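Local coordinates for glycosyl hydrolase family 2, TIM barrel domain protein (Parabacteroides merdae ATCC 43184, PDB 6DXU) that probably hydrolyses beta-glucuronides, as a gut-bacterial beta-glucuronidase of glycoside hydrolase family 2, at residues Thr240-Val246 against Gln284-Leu290; Gln206-Glu210 against Val414-Asn418. All blocks are in the same frame, centred on the assembly; numbering follows the deposited sequence.

Interaction 1. Residues Thr240-Val246 against Gln284-Leu290; sequences TVSVYDV and QLYTCEL
Tyr244 and Glu289 meet through complementary torsions: the tyrosine's CG lies beside its backbone N (chi1 -58°), while Glu289 runs out extended with CG trans to N. The phenol thereby leans across the neighbouring strand and Tyr244 OH donates to Glu289 OE1 at 2.7 Å, on the syn side but 35° out of the carboxylate plane; Glu289 CB sits at the ring edge. A water gives OE1 a second donor and ties it to Ser242 OG, which also bonds Ser253. Beneath, the antiparallel strands pair through Ser242-Glu289 and Tyr244-Thr287, the shortest of the four backbone bonds being Glu289 N to Ser242 O at 2.7 Å, straight at 178°. On the other sheet face Leu290 CD2 packs between both methyls of Val241, 3.7 Å from CG1, with Leu267 across from them. Just past the last paired residues, a second water bridges Asp245 O, Leu285 O and Thr287 OG1. A phenylalanine in place of Tyr244 would probably leave Glu289 OE1 without its phenolic donor and more dependent on water. Val241, Val243 and Leu290 thus pack into the sandwich against strand 263-273 while Tyr244, Glu289 and Ser242 bond each other and water, consistent with a family 2 immunoglobulin-like layer.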
ATOM      1  N   THR D 240     -17.170 -31.827 -29.756  1.00 28.50           N
ATOM      2  CA  THR D 240     -18.480 -32.340 -30.153  1.00 29.64           C
ATOM      3  C   THR D 240     -19.562 -31.702 -29.292  1.00 28.85           C
ATOM      4  O   THR D 240     -19.420 -31.620 -28.068  1.00 31.07           O
ATOM      5  CB  THR D 240     -18.538 -33.860 -30.029  1.00 27.73           C
ATOM      6  OG1 THR D 240     -17.515 -34.441 -30.848  1.00 29.42           O
ATOM      7  CG2 THR D 240     -19.921 -34.400 -30.477  1.00 28.57           C
ATOM      8  N   VAL D 241     -20.615 -31.211 -29.938  1.00 28.93           N
ATOM      9  CA  VAL D 241     -21.794 -30.676 -29.269  1.00 23.22           C
ATOM     10  C   VAL D 241     -22.955 -31.598 -29.621  1.00 29.43           C
ATOM     11  O   VAL D 241     -23.248 -31.798 -30.807  1.00 26.14           O
ATOM     12  CB  VAL D 241     -22.095 -29.237 -29.712  1.00 28.44           C
ATOM     13  CG1 VAL D 241     -23.305 -28.685 -28.961  1.00 29.34           C
ATOM     14  CG2 VAL D 241     -20.876 -28.343 -29.519  1.00 36.99           C
ATOM     15  N   SER D 242     -23.597 -32.176 -28.608  1.00 24.60           N
ATOM     16  CA  SER D 242     -24.766 -33.020 -28.816  1.00 29.44           C
ATOM     17  C   SER D 242     -25.888 -32.558 -27.902  1.00 31.51           C
ATOM     18  O   SER D 242     -25.646 -32.208 -26.740  1.00 31.36           O
ATOM     19  CB  SER D 242     -24.450 -34.493 -28.554  1.00 27.11           C
ATOM     20  OG  SER D 242     -23.428 -34.949 -29.428  1.00 30.15           O
ATOM     21  N   VAL D 243     -27.114 -32.569 -28.419  1.00 27.34           N
ATOM     22  CA  VAL D 243     -28.291 -32.167 -27.657  1.00 22.10           C
ATOM     23  C   VAL D 243     -29.270 -33.333 -27.597  1.00 28.07           C
ATOM     24  O   VAL D 243     -29.608 -33.924 -28.627  1.00 26.40           O
ATOM     25  CB  VAL D 243     -28.949 -30.919 -28.264  1.00 24.49           C
ATOM     26  CG1 VAL D 243     -30.214 -30.570 -27.509  1.00 28.44           C
ATOM     27  CG2 VAL D 243     -27.964 -29.767 -28.232  1.00 33.44           C
ATOM     28  N   TYR D 244     -29.721 -33.661 -26.394  1.00 25.50           N
ATOM     29  CA  TYR D 244     -30.671 -34.741 -26.183  1.00 28.60           C
ATOM     30  C   TYR D 244     -31.980 -34.161 -25.679  1.00 30.35           C
ATOM     31  O   TYR D 244     -31.999 -33.155 -24.961  1.00 27.67           O
ATOM     32  CB  TYR D 244     -30.149 -35.767 -25.182  1.00 26.73           C
ATOM     33  CG  TYR D 244     -28.832 -36.401 -25.556  1.00 27.90           C
ATOM     34  CD1 TYR D 244     -28.790 -37.636 -26.202  1.00 32.20           C
ATOM     35  CD2 TYR D 244     -27.630 -35.782 -25.243  1.00 32.39           C
ATOM     36  CE1 TYR D 244     -27.583 -38.227 -26.531  1.00 35.14           C
ATOM     37  CE2 TYR D 244     -26.425 -36.365 -25.559  1.00 33.50           C
ATOM     38  CZ  TYR D 244     -26.399 -37.582 -26.202  1.00 34.49           C
ATOM     39  OH  TYR D 244     -25.184 -38.146 -26.518  1.00 36.94           O
ATOM     40  N   ASP D 245     -33.078 -34.808 -26.059  1.00 32.27           N
ATOM     41  CA  ASP D 245     -34.393 -34.322 -25.680  1.00 31.72           C
ATOM     42  C   ASP D 245     -34.766 -34.854 -24.300  1.00 30.37           C
ATOM     43  O   ASP D 245     -33.981 -35.530 -23.634  1.00 33.11           O
ATOM     44  CB  ASP D 245     -35.414 -34.686 -26.766  1.00 31.38           C
ATOM     45  CG  ASP D 245     -35.692 -36.194 -26.866  1.00 37.65           C
ATOM     46  OD1 ASP D 245     -35.235 -36.992 -26.007  1.00 37.91           O
ATOM     47  OD2 ASP D 245     -36.392 -36.581 -27.831  1.00 35.19           O
ATOM     48  N   VAL D 246     -36.001 -34.579 -23.880  1.00 28.47           N
ATOM     49  CA  VAL D 246     -36.458 -34.917 -22.540  1.00 39.41           C
ATOM     50  C   VAL D 246     -36.425 -36.420 -22.292  1.00 41.50           C
ATOM     51  O   VAL D 246     -36.372 -36.856 -21.139  1.00 46.65           O
ATOM     52  CB  VAL D 246     -37.858 -34.315 -22.324  1.00 40.95           C
ATOM     53  CG1 VAL D 246     -37.872 -32.889 -22.847  1.00 37.77           C
ATOM     54  CG2 VAL D 246     -38.923 -35.150 -23.030  1.00 42.76           C
ATOM     55  N   GLN D 284     -39.707 -30.268 -18.050  1.00 27.74           N
ATOM     56  CA  GLN D 284     -38.970 -31.135 -18.958  1.00 30.83           C
ATOM     57  C   GLN D 284     -37.760 -30.364 -19.454  1.00 26.43           C
ATOM     58  O   GLN D 284     -37.882 -29.195 -19.821  1.00 25.42           O
ATOM     59  CB  GLN D 284     -39.859 -31.612 -20.121  1.00 31.38           C
ATOM     60  CG  GLN D 284     -40.989 -32.527 -19.644  1.00 36.44           C
ATOM     61  CD  GLN D 284     -41.777 -33.172 -20.774  1.00 44.85           C
ATOM     62  OE1 GLN D 284     -42.679 -32.562 -21.348  1.00 47.50           O
ATOM     63  NE2 GLN D 284     -41.451 -34.418 -21.081  1.00 43.54           N
ATOM     64  N   LEU D 285     -36.602 -31.018 -19.457  1.00 25.13           N
ATOM     65  CA  LEU D 285     -35.335 -30.377 -19.766  1.00 25.40           C
ATOM     66  C   LEU D 285     -34.652 -31.075 -20.934  1.00 24.88           C
ATOM     67  O   LEU D 285     -34.720 -32.296 -21.079  1.00 28.78           O
ATOM     68  CB  LEU D 285     -34.403 -30.414 -18.541  1.00 26.28           C
ATOM     69  CG  LEU D 285     -35.025 -29.817 -17.279  1.00 28.88           C
ATOM     70  CD1 LEU D 285     -34.338 -30.330 -16.020  1.00 29.69           C
ATOM     71  CD2 LEU D 285     -34.869 -28.330 -17.403  1.00 26.30           C
ATOM     72  N   TYR D 286     -33.955 -30.286 -21.730  1.00 23.69           N
ATOM     73  CA  TYR D 286     -33.010 -30.796 -22.706  1.00 23.74           C
ATOM     74  C   TYR D 286     -31.625 -30.877 -22.073  1.00 30.17           C
ATOM     75  O   TYR D 286     -31.329 -30.208 -21.079  1.00 29.03           O
ATOM     76  CB  TYR D 286     -32.956 -29.890 -23.932  1.00 24.88           C
ATOM     77  CG  TYR D 286     -34.144 -30.013 -24.863  1.00 28.14           C
ATOM     78  CD1 TYR D 286     -34.035 -30.705 -26.060  1.00 32.24           C
ATOM     79  CD2 TYR D 286     -35.373 -29.459 -24.534  1.00 26.22           C
ATOM     80  CE1 TYR D 286     -35.117 -30.833 -26.918  1.00 36.03           C
ATOM     81  CE2 TYR D 286     -36.465 -29.577 -25.380  1.00 32.87           C
ATOM     82  CZ  TYR D 286     -36.326 -30.265 -26.576  1.00 35.23           C
ATOM     83  OH  TYR D 286     -37.394 -30.395 -27.433  1.00 32.72           O
ATOM     84  N   THR D 287     -30.758 -31.680 -22.678  1.00 27.24           N
ATOM     85  CA  THR D 287     -29.398 -31.815 -22.178  1.00 32.60           C
ATOM     86  C   THR D 287     -28.417 -31.492 -23.291  1.00 29.54           C
ATOM     87  O   THR D 287     -28.510 -32.052 -24.385  1.00 29.16           O
ATOM     88  CB  THR D 287     -29.129 -33.226 -21.660  1.00 31.25           C
ATOM     89  OG1 THR D 287     -30.091 -33.556 -20.651  1.00 31.09           O
ATOM     90  CG2 THR D 287     -27.730 -33.283 -21.050  1.00 32.10           C
ATOM     91  N   CYS D 288     -27.463 -30.615 -23.014  1.00 23.58           N
ATOM     92  CA  CYS D 288     -26.396 -30.342 -23.959  1.00 25.41           C
ATOM     93  C   CYS D 288     -25.139 -31.027 -23.437  1.00 32.75           C
ATOM     94  O   CYS D 288     -24.726 -30.792 -22.296  1.00 33.97           O
ATOM     95  CB  CYS D 288     -26.202 -28.834 -24.141  1.00 26.96           C
ATOM     96  SG  CYS D 288     -24.867 -28.385 -25.301  1.00 33.81           S
ATOM     97  N   GLU D 289     -24.556 -31.896 -24.256  1.00 25.96           N
ATOM     98  CA  GLU D 289     -23.379 -32.672 -23.888  1.00 26.60           C
ATOM     99  C   GLU D 289     -22.209 -32.188 -24.735  1.00 28.75           C
ATOM    100  O   GLU D 289     -22.279 -32.229 -25.963  1.00 27.98           O
ATOM    101  CB  GLU D 289     -23.644 -34.164 -24.098  1.00 28.56           C
ATOM    102  CG  GLU D 289     -22.462 -35.086 -23.870  1.00 29.22           C
ATOM    103  CD  GLU D 289     -22.811 -36.538 -24.176  1.00 36.82           C
ATOM    104  OE1 GLU D 289     -23.086 -36.851 -25.359  1.00 34.68           O
ATOM    105  OE2 GLU D 289     -22.820 -37.356 -23.232  1.00 38.53           O
ATOM    106  N   LEU D 290     -21.138 -31.723 -24.081  1.00 27.86           N
ATOM    107  CA  LEU D 290     -19.980 -31.168 -24.774  1.00 22.30           C
ATOM    108  C   LEU D 290     -18.772 -32.051 -24.505  1.00 26.35           C
ATOM    109  O   LEU D 290     -18.512 -32.415 -23.352  1.00 25.93           O
ATOM    110  CB  LEU D 290     -19.679 -29.736 -24.314  1.00 27.49           C
ATOM    111  CG  LEU D 290     -20.774 -28.688 -24.489  1.00 28.30           C
ATOM    112  CD1 LEU D 290     -20.245 -27.281 -24.196  1.00 27.11           C
ATOM    113  CD2 LEU D 290     -21.331 -28.760 -25.881  1.00 33.09           C
TER
HETATM  114  O   HOH W   1     -21.844 -36.240 -27.807  1.00 37.51           O
HETATM  115  O   HOH W   2     -32.637 -34.436 -21.465  1.00 36.44           O

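Interaction 2. Residues Gln206-Glu210 against Val414-Asn418; sequences QIHLE and VQHHN
The rings of His208 and His417 are met by oxygens at their edges, whereas the Asn418 oxygen is approached from both faces of its plane. At the His208 edge lies the carbonyl of Val414, and NE2 donates to Val414 O at 3.0 Å, the oxygen only 4° out of the ring plane and accepting on a lone pair. The His417 edge has Leu209 O on one part, 3.2 Å from CE1, and the Asn418 amide on another, where ND1 donates to Asn418 OD1. The two imidazoles themselves meet obliquely, planes 69° apart.

Asn418 reads the strand backbone on both sides of His208. Its ND2 donates a hydrogen bond to Ile207 O at 2.9 Å, close to the amide plane, and Glu303 of strand 297-305 takes another bond from it. Its OD1 accepts from Leu209 N at 2.9 Å, nearly straight at 173°. Leu209 N and His417 ND1 reach that oxygen from opposite faces, so His417 helps fix the rotation of the group gripping the strand. The first torsion of His417, with CG trans to N, carries the ring to the strand, where it crosses Glu210 obliquely, CE1 4.1 Å from Glu210 CG; the carboxylate of Glu210 pairs instead with Lys225. Farther along, Val414 CG1 lies 3.4 Å from Gln206 OE1 and 3.7 Å from His208 NE2.

The contact joins an edge strand of the sandwich domain to the last part of helix 399-416 and the residues that follow in the TIM barrel domain. Two bonds through OD1 and two through ND2 satisfy the buried Asn418 amide, and the protons on His208 NE2 and His417 ND1 are both spent on oxygen acceptors, consistent with an interdomain joint held largely by directed polar bonds.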
ATOM      1  N   GLN D 206     -16.676 -21.897 -18.790  1.00 27.45           N
ATOM      2  CA  GLN D 206     -18.069 -21.470 -18.772  1.00 29.76           C
ATOM      3  C   GLN D 206     -18.787 -22.168 -19.918  1.00 27.88           C
ATOM      4  O   GLN D 206     -18.216 -22.319 -21.003  1.00 26.43           O
ATOM      5  CB  GLN D 206     -18.219 -19.950 -19.002  1.00 36.93           C
ATOM      6  CG  GLN D 206     -17.519 -18.979 -18.047  1.00 44.00           C
ATOM      7  CD  GLN D 206     -18.217 -18.845 -16.720  1.00 43.80           C
ATOM      8  OE1 GLN D 206     -19.361 -19.288 -16.563  1.00 46.91           O
ATOM      9  NE2 GLN D 206     -17.552 -18.200 -15.757  1.00 42.97           N
ATOM     10  N   ILE D 207     -20.027 -22.589 -19.683  1.00 22.21           N
ATOM     11  CA  ILE D 207     -20.919 -23.064 -20.745  1.00 22.86           C
ATOM     12  C   ILE D 207     -22.210 -22.275 -20.632  1.00 23.48           C
ATOM     13  O   ILE D 207     -22.917 -22.386 -19.624  1.00 25.15           O
ATOM     14  CB  ILE D 207     -21.210 -24.571 -20.645  1.00 22.39           C
ATOM     15  CG1 ILE D 207     -19.912 -25.370 -20.769  1.00 25.33           C
ATOM     16  CG2 ILE D 207     -22.211 -24.993 -21.750  1.00 22.26           C
ATOM     17  CD1 ILE D 207     -20.059 -26.825 -20.393  1.00 22.72           C
ATOM     18  N   HIS D 208     -22.528 -21.491 -21.653  1.00 22.73           N
ATOM     19  CA  HIS D 208     -23.753 -20.695 -21.658  1.00 23.18           C
ATOM     20  C   HIS D 208     -24.671 -21.174 -22.770  1.00 25.70           C
ATOM     21  O   HIS D 208     -24.278 -21.193 -23.939  1.00 26.04           O
ATOM     22  CB  HIS D 208     -23.443 -19.208 -21.802  1.00 27.94           C
ATOM     23  CG  HIS D 208     -23.059 -18.566 -20.507  1.00 31.83           C
ATOM     24  ND1 HIS D 208     -22.039 -17.646 -20.395  1.00 36.13           N
ATOM     25  CD2 HIS D 208     -23.555 -18.734 -19.258  1.00 28.88           C
ATOM     26  CE1 HIS D 208     -21.928 -17.269 -19.132  1.00 37.37           C
ATOM     27  NE2 HIS D 208     -22.841 -17.910 -18.423  1.00 33.43           N
ATOM     28  N   LEU D 209     -25.884 -21.565 -22.401  1.00 23.83           N
ATOM     29  CA  LEU D 209     -26.889 -22.057 -23.337  1.00 25.53           C
ATOM     30  C   LEU D 209     -27.950 -20.974 -23.475  1.00 27.82           C
ATOM     31  O   LEU D 209     -28.755 -20.776 -22.566  1.00 30.49           O
ATOM     32  CB  LEU D 209     -27.500 -23.362 -22.839  1.00 25.34           C
ATOM     33  CG  LEU D 209     -26.474 -24.432 -22.471  1.00 25.99           C
ATOM     34  CD1 LEU D 209     -27.164 -25.676 -21.946  1.00 24.42           C
ATOM     35  CD2 LEU D 209     -25.600 -24.763 -23.669  1.00 27.12           C
ATOM     36  N   GLU D 210     -27.932 -20.250 -24.591  1.00 26.58           N
ATOM     37  CA  GLU D 210     -28.925 -19.212 -24.849  1.00 28.27           C
ATOM     38  C   GLU D 210     -30.084 -19.846 -25.594  1.00 29.62           C
ATOM     39  O   GLU D 210     -29.924 -20.253 -26.742  1.00 30.38           O
ATOM     40  CB  GLU D 210     -28.367 -18.065 -25.679  1.00 29.72           C
ATOM     41  CG  GLU D 210     -27.576 -17.028 -24.963  1.00 43.05           C
ATOM     42  CD  GLU D 210     -27.167 -15.927 -25.926  1.00 44.91           C
ATOM     43  OE1 GLU D 210     -26.220 -16.155 -26.694  1.00 49.72           O
ATOM     44  OE2 GLU D 210     -27.814 -14.856 -25.945  1.00 44.23           O
ATOM     45  N   VAL D 414     -24.222 -14.954 -14.442  1.00 18.22           N
ATOM     46  CA  VAL D 414     -23.350 -15.838 -15.212  1.00 20.04           C
ATOM     47  C   VAL D 414     -23.486 -17.280 -14.737  1.00 19.88           C
ATOM     48  O   VAL D 414     -23.577 -18.211 -15.547  1.00 22.50           O
ATOM     49  CB  VAL D 414     -21.892 -15.345 -15.125  1.00 22.88           C
ATOM     50  CG1 VAL D 414     -20.927 -16.418 -15.608  1.00 28.54           C
ATOM     51  CG2 VAL D 414     -21.712 -14.068 -15.945  1.00 20.57           C
ATOM     52  N   GLN D 415     -23.517 -17.492 -13.419  1.00 18.15           N
ATOM     53  CA  GLN D 415     -23.532 -18.862 -12.917  1.00 17.45           C
ATOM     54  C   GLN D 415     -24.887 -19.546 -13.086  1.00 18.10           C
ATOM     55  O   GLN D 415     -24.916 -20.753 -13.324  1.00 20.87           O
ATOM     56  CB  GLN D 415     -23.110 -18.899 -11.447  1.00 19.75           C
ATOM     57  CG  GLN D 415     -21.616 -18.606 -11.299  1.00 17.75           C
ATOM     58  CD  GLN D 415     -21.201 -18.328  -9.882  1.00 21.65           C
ATOM     59  OE1 GLN D 415     -21.889 -18.704  -8.940  1.00 19.92           O
ATOM     60  NE2 GLN D 415     -20.043 -17.676  -9.723  1.00 18.41           N
ATOM     61  N   HIS D 416     -26.006 -18.819 -12.979  1.00 17.04           N
ATOM     62  CA  HIS D 416     -27.336 -19.438 -13.016  1.00 22.71           C
ATOM     63  C   HIS D 416     -28.106 -19.136 -14.297  1.00 18.41           C
ATOM     64  O   HIS D 416     -29.300 -19.451 -14.381  1.00 19.55           O
ATOM     65  CB  HIS D 416     -28.153 -19.001 -11.798  1.00 17.66           C
ATOM     66  CG  HIS D 416     -27.657 -19.593 -10.517  1.00 18.61           C
ATOM     67  ND1 HIS D 416     -28.137 -19.217  -9.278  1.00 17.57           N
ATOM     68  CD2 HIS D 416     -26.735 -20.559 -10.290  1.00 20.86           C
ATOM     69  CE1 HIS D 416     -27.501 -19.900  -8.342  1.00 18.04           C
ATOM     70  NE2 HIS D 416     -26.657 -20.731  -8.927  1.00 19.17           N
ATOM     71  N   HIS D 417     -27.432 -18.571 -15.301  1.00 18.69           N
ATOM     72  CA  HIS D 417     -28.079 -18.160 -16.549  1.00 18.76           C
ATOM     73  C   HIS D 417     -28.867 -19.284 -17.211  1.00 19.04           C
ATOM     74  O   HIS D 417     -29.909 -19.037 -17.829  1.00 20.45           O
ATOM     75  CB  HIS D 417     -27.007 -17.660 -17.516  1.00 22.09           C
ATOM     76  CG  HIS D 417     -27.484 -17.488 -18.920  1.00 24.30           C
ATOM     77  ND1 HIS D 417     -27.426 -18.502 -19.850  1.00 26.14           N
ATOM     78  CD2 HIS D 417     -27.970 -16.403 -19.570  1.00 29.46           C
ATOM     79  CE1 HIS D 417     -27.900 -18.063 -21.004  1.00 34.98           C
ATOM     80  NE2 HIS D 417     -28.231 -16.790 -20.863  1.00 31.98           N
ATOM     81  N   ASN D 418     -28.366 -20.513 -17.143  1.00 16.50           N
ATOM     82  CA  ASN D 418     -28.964 -21.574 -17.949  1.00 19.50           C
ATOM     83  C   ASN D 418     -30.221 -22.171 -17.329  1.00 22.39           C
ATOM     84  O   ASN D 418     -30.910 -22.945 -18.010  1.00 19.53           O
ATOM     85  CB  ASN D 418     -27.958 -22.709 -18.206  1.00 19.59           C
ATOM     86  CG  ASN D 418     -26.691 -22.238 -18.928  1.00 23.76           C
ATOM     87  OD1 ASN D 418     -26.714 -21.273 -19.687  1.00 23.53           O
ATOM     88  ND2 ASN D 418     -25.579 -22.932 -18.681  1.00 21.85           N
TER

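Overall arrangement
Interaction 1 lies within one sheet of the sandwich domain, whereas interaction 2 fastens the edge strand of the facing sheet to the TIM barrel. Their centres are 14 Å apart, and they touch through the apolar interior: Leu290 CD1 packs on Ile207 CD1 at 3.8 Å, and Cys288 CB on Leu209 CD1 at 4.0 Å. Segment 206-210 of strand 203-213 thus turns Ile207 and Leu209 toward the sandwich interior while its backbone is held by Asn418. Along the chain, 240-246 and 284-290 are nested inside the long loop closed by interaction 2. One bound bicine lies about 7 Å from the Val243 side chain and about 13 Å from that of Leu209, in a pocket including Val251 and Met270.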